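PDB 5DIY: hyaluronidase from Thermobaculum terrenum, which probably removes O-linked N-acetylglucosamine from modified substrates, as a glycoside hydrolase of family GH84. Local coordinates for residues Phe4-Ile9 / Gly253-Pro258. Sequence-based numbering, arbitrary orientation.
Sequences FRYRGI and GIYANP
Tyr255 lays its ring beside Gly8, CD2 standing 3.8 Å from Gly8 CA, while its OH end reaches Tyr6, whose CB lies 3.9 Å from Tyr255 CE1. The Ile9 carbonyl meets the rim of the same ring, near its plane. The ring thus takes up the place next to Gly8, which has no side chain. Alongside runs the parallel ladder: Ile254 N donates to Tyr6 O (3.1 Å), Gly8 N to Ile254 O (3.0 Å) and Ala256 N to Gly8 O (3.0 Å). On the other face, Phe4 packs against Ile254, Phe4 CE1 3.9 Å from Ile254 CD1, and helix 262-277 covers both through Leu276 and Phe272. Chi1 of Ile254 (-48°) sets CG1 beside the backbone N, and the extended chi2 (-177°) then sends CD1 to Phe4. Farther along, Ile9 CG2 meets Pro258 CG at 3.8 Å. Arg7 NH1 bonds to Phe4 O (2.7 Å) in the loop that leads into the strand. A serine in place of Tyr255 would probably leave a gap beside Gly8 and strip Tyr6 CB of its aromatic neighbour. Asn257, which binds N-acetylglucosamine, accepts a bond from Gly12 N. Strands 6-11 and 251-256, first and last of eight, close the TIM barrel as parallel neighbours: backbone hydrogen bonds hold the register, side chains pack on both faces, and the strand end at Asn257 is thereby probably fixed beside the sugar site.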
loop_
_atom_site.group_PDB
_atom_site.type_symbol
_atom_site.label_atom_id
_atom_site.label_comp_id
_atom_site.label_asym_id
_atom_site.label_seq_id
_atom_site.Cartn_x
_atom_site.Cartn_y
_atom_site.Cartn_z
ATOM N N PHE C 4 19.545 9.442 -5.845
ATOM C CA PHE C 4 18.798 9.896 -4.670
ATOM C C PHE C 4 19.679 9.870 -3.419
ATOM O O PHE C 4 20.260 8.830 -3.092
ATOM C CB PHE C 4 17.560 9.018 -4.456
ATOM C CG PHE C 4 16.501 9.199 -5.506
ATOM C CD1 PHE C 4 15.607 10.260 -5.432
ATOM C CD2 PHE C 4 16.405 8.318 -6.580
ATOM C CE1 PHE C 4 14.629 10.434 -6.399
ATOM C CE2 PHE C 4 15.434 8.488 -7.549
ATOM C CZ PHE C 4 14.543 9.546 -7.458
ATOM N N ARG C 5 19.756 11.004 -2.716
ATOM C CA ARG C 5 20.515 11.100 -1.464
ATOM C C ARG C 5 19.898 10.219 -0.372
ATOM O O ARG C 5 20.615 9.496 0.322
ATOM C CB ARG C 5 20.598 12.556 -0.970
ATOM C CG ARG C 5 21.729 12.809 0.018
ATOM C CD ARG C 5 21.446 13.984 0.945
ATOM N NE ARG C 5 21.144 15.221 0.221
ATOM C CZ ARG C 5 20.725 16.360 0.783
ATOM N NH1 ARG C 5 20.554 16.463 2.104
ATOM N NH2 ARG C 5 20.479 17.417 0.008
ATOM N N TYR C 6 18.577 10.298 -0.219
ATOM C CA TYR C 6 17.842 9.468 0.737
ATOM C C TYR C 6 17.061 8.396 -0.029
ATOM O O TYR C 6 16.215 8.708 -0.881
ATOM C CB TYR C 6 16.916 10.323 1.613
ATOM C CG TYR C 6 17.634 11.432 2.371
ATOM C CD1 TYR C 6 18.698 11.141 3.228
ATOM C CD2 TYR C 6 17.246 12.772 2.240
ATOM C CE1 TYR C 6 19.364 12.148 3.924
ATOM C CE2 TYR C 6 17.904 13.785 2.935
ATOM C CZ TYR C 6 18.961 13.466 3.777
ATOM O OH TYR C 6 19.625 14.457 4.473
ATOM N N ARG C 7 17.392 7.139 0.260
ATOM C CA ARG C 7 16.787 5.970 -0.372
ATOM C C ARG C 7 16.216 5.143 0.753
ATOM O O ARG C 7 16.902 4.274 1.287
ATOM C CB ARG C 7 17.857 5.179 -1.128
ATOM C CG ARG C 7 18.419 5.916 -2.330
ATOM C CD ARG C 7 19.443 5.077 -3.071
ATOM N NE ARG C 7 20.565 4.660 -2.227
ATOM C CZ ARG C 7 21.576 5.439 -1.839
ATOM N NH1 ARG C 7 21.639 6.724 -2.181
ATOM N NH2 ARG C 7 22.539 4.925 -1.081
ATOM N N GLY C 8 14.966 5.419 1.129
ATOM C CA GLY C 8 14.478 5.018 2.441
ATOM C C GLY C 8 13.199 4.222 2.579
ATOM O O GLY C 8 12.428 4.053 1.632
ATOM N N ILE C 9 13.009 3.720 3.794
ATOM C CA ILE C 9 11.750 3.159 4.241
ATOM C C ILE C 9 11.263 4.027 5.387
ATOM O O ILE C 9 12.024 4.316 6.307
ATOM C CB ILE C 9 11.909 1.697 4.721
ATOM C CG1 ILE C 9 12.224 0.795 3.519
ATOM C CG2 ILE C 9 10.640 1.227 5.431
ATOM C CD1 ILE C 9 12.606 -0.624 3.875
ATOM N N GLY C 253 14.932 12.898 -2.138
ATOM C CA GLY C 253 14.873 11.479 -1.809
ATOM C C GLY C 253 13.452 10.958 -1.731
ATOM O O GLY C 253 12.492 11.728 -1.826
ATOM N N ILE C 254 13.326 9.639 -1.574
ATOM C CA ILE C 254 12.027 8.984 -1.479
ATOM C C ILE C 254 12.055 7.998 -0.328
ATOM O O ILE C 254 12.951 7.158 -0.258
ATOM C CB ILE C 254 11.634 8.233 -2.783
ATOM C CG1 ILE C 254 11.853 9.128 -4.016
ATOM C CG2 ILE C 254 10.191 7.739 -2.686
ATOM C CD1 ILE C 254 11.435 8.529 -5.346
ATOM N N TYR C 255 11.074 8.115 0.564
ATOM C CA TYR C 255 10.799 7.098 1.577
ATOM C C TYR C 255 9.507 6.346 1.221
ATOM O O TYR C 255 8.458 6.969 1.035
ATOM C CB TYR C 255 10.648 7.739 2.958
ATOM C CG TYR C 255 11.924 8.297 3.543
ATOM C CD1 TYR C 255 12.425 9.530 3.124
ATOM C CD2 TYR C 255 12.620 7.604 4.537
ATOM C CE1 TYR C 255 13.588 10.055 3.668
ATOM C CE2 TYR C 255 13.786 8.118 5.088
ATOM C CZ TYR C 255 14.265 9.347 4.655
ATOM O OH TYR C 255 15.414 9.863 5.198
ATOM N N ALA C 256 9.592 5.018 1.144
ATOM C CA ALA C 256 8.424 4.178 0.875
ATOM C C ALA C 256 7.752 3.800 2.184
ATOM O O ALA C 256 8.413 3.280 3.084
ATOM C CB ALA C 256 8.836 2.925 0.121
ATOM N N ASN C 257 6.453 4.073 2.300
ATOM C CA ASN C 257 5.655 3.562 3.414
ATOM C C ASN C 257 5.178 2.129 3.086
ATOM O O ASN C 257 4.348 1.947 2.187
ATOM C CB ASN C 257 4.459 4.484 3.708
ATOM C CG ASN C 257 3.853 4.251 5.088
ATOM O OD1 ASN C 257 4.404 3.527 5.914
ATOM N ND2 ASN C 257 2.714 4.867 5.343
ATOM N N PRO C 258 5.704 1.112 3.802
ATOM C CA PRO C 258 5.400 -0.277 3.462
ATOM C C PRO C 258 4.149 -0.830 4.137
ATOM O O PRO C 258 3.452 -0.116 4.857
ATOM C CB PRO C 258 6.647 -1.016 3.952
ATOM C CG PRO C 258 7.091 -0.222 5.134
ATOM C CD PRO C 258 6.605 1.182 4.967
#